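Local coordinates for PDZ domain protein (PDB 4L8N), which is of unknown function but binds magnesium, and combines N- and C-terminal PDZ domains with a DUF4136 domain, at residues 17-29 with 133-145. Sequence-based numbering, arbitrary orientation.
Sequences DISQSKNWGNNKP and TTVTSDGVDFGNF
K22 meets G139 mainly through backbone, their CA atoms 5.2 Å apart, while its side chain runs off from 133-145 and touches it little. N23 makes the larger part of what 17-29 contributes. Its amide NH2 donates twice, and both acceptors lie close to the amide plane. ND2 is 2.8 Å from V140 O, with 163° at the hydrogen and the donor tilted somewhat from that carbonyl plane. The second bond, from ND2 to D138 O at 2.9 Å, is more bent at 146°. Two acceptors near one plane fix the rotation of the amide, and with CG anti to its own carbonyl carbon (chi1 -49°) the N23 side chain lies over the F142 ring. There CB sits 3.5 Å above the ring centroid as a CH-pi contact, and amide and ring are stacked nearly parallel. The backbone adds a nearly straight bond, F142 N to N23 O at 2.9 Å. With an alanine here the D138 and V140 carbonyls lose ND2, and 138-140 would probably be held less firmly against the loop. W24 follows: its ring edge, at CZ3, lies 3.7 Å from G143 N, an amide already bonded to D141 OD1 in an Asx turn, while its indole NE1 donates to Y48 O. Among its neighbours, the contact joins the loop linking strands 8-18 and 29-34 of the PDZ domain to the turn leaving strand 123-135 of the DUF4136 region; W24 also packs on V50 of strand 50-54, and V135 on W260 of strand 258-268.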
loop_
_atom_site.group_PDB
_atom_site.type_symbol
_atom_site.label_atom_id
_atom_site.label_comp_id
_atom_site.label_asym_id
_atom_site.label_seq_id
_atom_site.Cartn_x
_atom_site.Cartn_y
_atom_site.Cartn_z
ATOM N N ASP A 17 16.861 -17.902 11.979
ATOM C CA ASP A 17 16.515 -16.740 12.786
ATOM C C ASP A 17 16.098 -17.181 14.158
ATOM O O ASP A 17 15.609 -18.298 14.306
ATOM C CB ASP A 17 15.303 -16.033 12.165
ATOM C CG ASP A 17 15.545 -15.034 11.060
ATOM O OD1 ASP A 17 16.707 -14.578 10.908
ATOM O OD2 ASP A 17 14.564 -14.650 10.394
ATOM N N ILE A 18 16.178 -16.299 15.151
ATOM C CA ILE A 18 15.514 -16.562 16.424
ATOM C C ILE A 18 14.180 -15.830 16.203
ATOM O O ILE A 18 14.161 -14.595 16.142
ATOM C CB ILE A 18 16.313 -16.189 17.707
ATOM C CG1 ILE A 18 17.412 -17.234 17.973
ATOM C CG2 ILE A 18 15.395 -16.098 18.936
ATOM C CD1 ILE A 18 18.742 -16.844 17.518
ATOM N N SER A 19 13.117 -16.605 15.888
ATOM C CA SER A 19 11.776 -16.125 15.536
ATOM C C SER A 19 11.189 -15.150 16.535
ATOM O O SER A 19 11.202 -15.382 17.746
ATOM C CB SER A 19 10.809 -17.285 15.351
ATOM O OG SER A 19 9.474 -16.846 15.171
ATOM N N GLN A 20 10.671 -14.048 15.980
ATOM C CA GLN A 20 9.999 -12.969 16.691
ATOM C C GLN A 20 8.492 -13.056 16.424
ATOM O O GLN A 20 7.720 -12.331 17.052
ATOM C CB GLN A 20 10.585 -11.590 16.305
ATOM C CG GLN A 20 12.032 -11.334 16.797
ATOM C CD GLN A 20 12.272 -11.700 18.257
ATOM O OE1 GLN A 20 13.117 -12.549 18.577
ATOM N NE2 GLN A 20 11.512 -11.099 19.174
ATOM N N SER A 21 8.074 -14.002 15.547
ATOM C CA SER A 21 6.674 -14.272 15.203
ATOM C C SER A 21 5.965 -14.934 16.358
ATOM O O SER A 21 6.485 -15.893 16.917
ATOM C CB SER A 21 6.587 -15.157 13.959
ATOM O OG SER A 21 5.310 -15.765 13.848
ATOM N N LYS A 22 4.773 -14.447 16.699
ATOM C CA LYS A 22 3.961 -14.973 17.808
ATOM C C LYS A 22 3.246 -16.269 17.435
ATOM O O LYS A 22 2.836 -17.009 18.332
ATOM C CB LYS A 22 2.902 -13.933 18.272
ATOM C CG LYS A 22 3.434 -12.532 18.621
ATOM C CD LYS A 22 4.216 -12.461 19.952
ATOM C CE LYS A 22 5.046 -11.197 20.076
ATOM N NZ LYS A 22 5.951 -11.232 21.259
ATOM N N ASN A 23 3.097 -16.549 16.132
ATOM C CA ASN A 23 2.333 -17.693 15.647
ATOM C C ASN A 23 3.191 -18.830 15.081
ATOM O O ASN A 23 2.645 -19.864 14.688
ATOM C CB ASN A 23 1.353 -17.215 14.584
ATOM C CG ASN A 23 0.552 -16.012 15.019
ATOM O OD1 ASN A 23 0.895 -14.874 14.714
ATOM N ND2 ASN A 23 -0.473 -16.228 15.819
ATOM N N TRP A 24 4.517 -18.662 15.058
ATOM C CA TRP A 24 5.426 -19.683 14.532
ATOM C C TRP A 24 6.748 -19.698 15.258
ATOM O O TRP A 24 7.551 -18.774 15.076
ATOM C CB TRP A 24 5.678 -19.498 13.027
ATOM C CG TRP A 24 6.284 -20.718 12.399
ATOM C CD1 TRP A 24 7.528 -20.828 11.854
ATOM C CD2 TRP A 24 5.727 -22.043 12.396
ATOM N NE1 TRP A 24 7.760 -22.124 11.459
ATOM C CE2 TRP A 24 6.679 -22.895 11.787
ATOM C CE3 TRP A 24 4.501 -22.589 12.816
ATOM C CZ2 TRP A 24 6.429 -24.245 11.550
ATOM C CZ3 TRP A 24 4.262 -23.932 12.585
ATOM C CH2 TRP A 24 5.214 -24.740 11.945
ATOM N N GLY A 25 6.958 -20.757 16.049
ATOM C CA GLY A 25 8.178 -21.005 16.813
ATOM C C GLY A 25 8.762 -19.794 17.507
ATOM O O GLY A 25 9.938 -19.483 17.312
ATOM N N ASN A 26 7.933 -19.099 18.314
ATOM C CA ASN A 26 8.326 -17.894 19.040
ATOM C C ASN A 26 9.534 -18.141 19.970
ATOM O O ASN A 26 9.557 -19.114 20.737
ATOM C CB ASN A 26 7.150 -17.333 19.835
ATOM C CG ASN A 26 7.300 -15.875 20.205
ATOM O OD1 ASN A 26 8.120 -15.140 19.642
ATOM N ND2 ASN A 26 6.475 -15.406 21.137
ATOM N N ASN A 27 10.554 -17.260 19.839
ATOM C CA ASN A 27 11.819 -17.236 20.591
ATOM C C ASN A 27 12.544 -18.607 20.530
ATOM O O ASN A 27 13.197 -19.050 21.490
ATOM C CB ASN A 27 11.605 -16.729 22.043
ATOM C CG ASN A 27 11.064 -15.310 22.093
ATOM O OD1 ASN A 27 11.624 -14.372 21.493
ATOM N ND2 ASN A 27 9.927 -15.128 22.761
ATOM N N LYS A 28 12.457 -19.240 19.346
ATOM C CA LYS A 28 13.079 -20.527 19.008
ATOM C C LYS A 28 13.772 -20.383 17.667
ATOM O O LYS A 28 13.345 -19.520 16.899
ATOM C CB LYS A 28 12.019 -21.647 18.939
ATOM C CG LYS A 28 11.307 -21.937 20.250
ATOM C CD LYS A 28 10.210 -22.946 20.035
ATOM C CE LYS A 28 9.422 -23.216 21.285
ATOM N NZ LYS A 28 8.172 -23.958 20.976
ATOM N N PRO A 29 14.805 -21.186 17.311
ATOM C CA PRO A 29 15.380 -21.055 15.961
ATOM C C PRO A 29 14.415 -21.578 14.884
ATOM O O PRO A 29 13.822 -22.644 15.052
ATOM C CB PRO A 29 16.669 -21.896 16.023
ATOM C CG PRO A 29 16.814 -22.340 17.441
ATOM C CD PRO A 29 15.460 -22.275 18.066
ATOM N N THR A 133 0.850 -8.595 4.188
ATOM C CA THR A 133 0.646 -9.847 4.934
ATOM C C THR A 133 0.268 -9.471 6.337
ATOM O O THR A 133 1.032 -8.799 7.037
ATOM C CB THR A 133 1.879 -10.791 4.841
ATOM O OG1 THR A 133 2.283 -10.816 3.478
ATOM C CG2 THR A 133 1.556 -12.221 5.244
ATOM N N THR A 134 -0.953 -9.876 6.719
ATOM C CA THR A 134 -1.604 -9.577 7.992
ATOM C C THR A 134 -2.009 -10.853 8.677
ATOM O O THR A 134 -2.607 -11.731 8.055
ATOM C CB THR A 134 -2.838 -8.704 7.755
ATOM O OG1 THR A 134 -2.568 -7.721 6.751
ATOM C CG2 THR A 134 -3.341 -8.049 9.034
ATOM N N VAL A 135 -1.685 -10.951 9.958
ATOM C CA VAL A 135 -2.019 -12.105 10.769
ATOM C C VAL A 135 -2.854 -11.658 11.970
ATOM O O VAL A 135 -2.842 -10.471 12.326
ATOM C CB VAL A 135 -0.775 -12.944 11.202
ATOM C CG1 VAL A 135 0.058 -13.351 9.987
ATOM C CG2 VAL A 135 0.085 -12.207 12.227
ATOM N N THR A 136 -3.552 -12.633 12.601
ATOM C CA THR A 136 -4.358 -12.460 13.814
ATOM C C THR A 136 -3.455 -11.912 14.944
ATOM O O THR A 136 -2.250 -12.189 14.987
ATOM C CB THR A 136 -5.077 -13.783 14.196
ATOM O OG1 THR A 136 -5.873 -13.569 15.363
ATOM C CG2 THR A 136 -4.107 -14.971 14.431
ATOM N N SER A 137 -4.037 -11.113 15.831
ATOM C CA SER A 137 -3.296 -10.534 16.942
ATOM C C SER A 137 -3.229 -11.543 18.087
ATOM O O SER A 137 -2.428 -11.363 19.010
ATOM C CB SER A 137 -3.912 -9.205 17.378
ATOM O OG SER A 137 -5.300 -9.338 17.645
ATOM N N ASP A 138 -4.028 -12.638 18.000
ATOM C CA ASP A 138 -4.007 -13.755 18.961
ATOM C C ASP A 138 -2.736 -14.561 18.714
ATOM O O ASP A 138 -2.392 -14.829 17.561
ATOM C CB ASP A 138 -5.266 -14.634 18.834
ATOM C CG ASP A 138 -6.580 -13.885 18.987
ATOM O OD1 ASP A 138 -6.605 -12.860 19.712
ATOM O OD2 ASP A 138 -7.584 -14.322 18.390
ATOM N N GLY A 139 -2.046 -14.914 19.792
ATOM C CA GLY A 139 -0.778 -15.638 19.737
ATOM C C GLY A 139 -0.881 -17.139 19.550
ATOM O O GLY A 139 -0.063 -17.884 20.108
ATOM N N VAL A 140 -1.856 -17.589 18.725
ATOM C CA VAL A 140 -2.098 -18.989 18.438
ATOM C C VAL A 140 -1.014 -19.557 17.523
ATOM O O VAL A 140 -0.672 -18.950 16.511
ATOM C CB VAL A 140 -3.521 -19.226 17.881
ATOM C CG1 VAL A 140 -3.710 -18.665 16.475
ATOM C CG2 VAL A 140 -3.895 -20.701 17.941
ATOM N N ASP A 141 -0.492 -20.744 17.873
ATOM C CA ASP A 141 0.477 -21.443 17.048
ATOM C C ASP A 141 -0.218 -22.010 15.787
ATOM O O ASP A 141 -1.195 -22.757 15.892
ATOM C CB ASP A 141 1.197 -22.549 17.829
ATOM C CG ASP A 141 2.537 -22.864 17.190
ATOM O OD1 ASP A 141 2.564 -23.661 16.223
ATOM O OD2 ASP A 141 3.533 -22.215 17.559
ATOM N N PHE A 142 0.289 -21.632 14.596
ATOM C CA PHE A 142 -0.226 -22.071 13.292
ATOM C C PHE A 142 -0.089 -23.591 13.106
ATOM O O PHE A 142 -0.803 -24.165 12.290
ATOM C CB PHE A 142 0.450 -21.309 12.123
ATOM C CG PHE A 142 0.053 -19.853 11.980
ATOM C CD1 PHE A 142 -1.133 -19.371 12.542
ATOM C CD2 PHE A 142 0.832 -18.975 11.236
ATOM C CE1 PHE A 142 -1.503 -18.031 12.397
ATOM C CE2 PHE A 142 0.446 -17.637 11.081
ATOM C CZ PHE A 142 -0.719 -17.180 11.666
ATOM N N GLY A 143 0.776 -24.226 13.890
ATOM C CA GLY A 143 0.948 -25.677 13.890
ATOM C C GLY A 143 -0.269 -26.444 14.401
ATOM O O GLY A 143 -0.336 -27.660 14.231
ATOM N N ASN A 144 -1.261 -25.746 15.016
ATOM C CA ASN A 144 -2.491 -26.371 15.511
ATOM C C ASN A 144 -3.450 -26.721 14.368
ATOM O O ASN A 144 -4.406 -27.458 14.587
ATOM C CB ASN A 144 -3.222 -25.456 16.507
ATOM C CG ASN A 144 -2.483 -25.087 17.780
ATOM O OD1 ASN A 144 -2.769 -24.054 18.390
ATOM N ND2 ASN A 144 -1.554 -25.911 18.241
ATOM N N PHE A 145 -3.211 -26.176 13.166
ATOM C CA PHE A 145 -4.072 -26.344 12.002
ATOM C C PHE A 145 -3.360 -27.217 10.978
ATOM O O PHE A 145 -2.349 -26.815 10.416
ATOM C CB PHE A 145 -4.436 -24.950 11.452
ATOM C CG PHE A 145 -4.949 -24.025 12.539
ATOM C CD1 PHE A 145 -6.276 -24.079 12.955
ATOM C CD2 PHE A 145 -4.091 -23.141 13.186
ATOM C CE1 PHE A 145 -6.742 -23.248 13.981
ATOM C CE2 PHE A 145 -4.551 -22.331 14.237
ATOM C CZ PHE A 145 -5.875 -22.389 14.622
HETATM O O HOH W 1 4.662 -19.817 18.795
#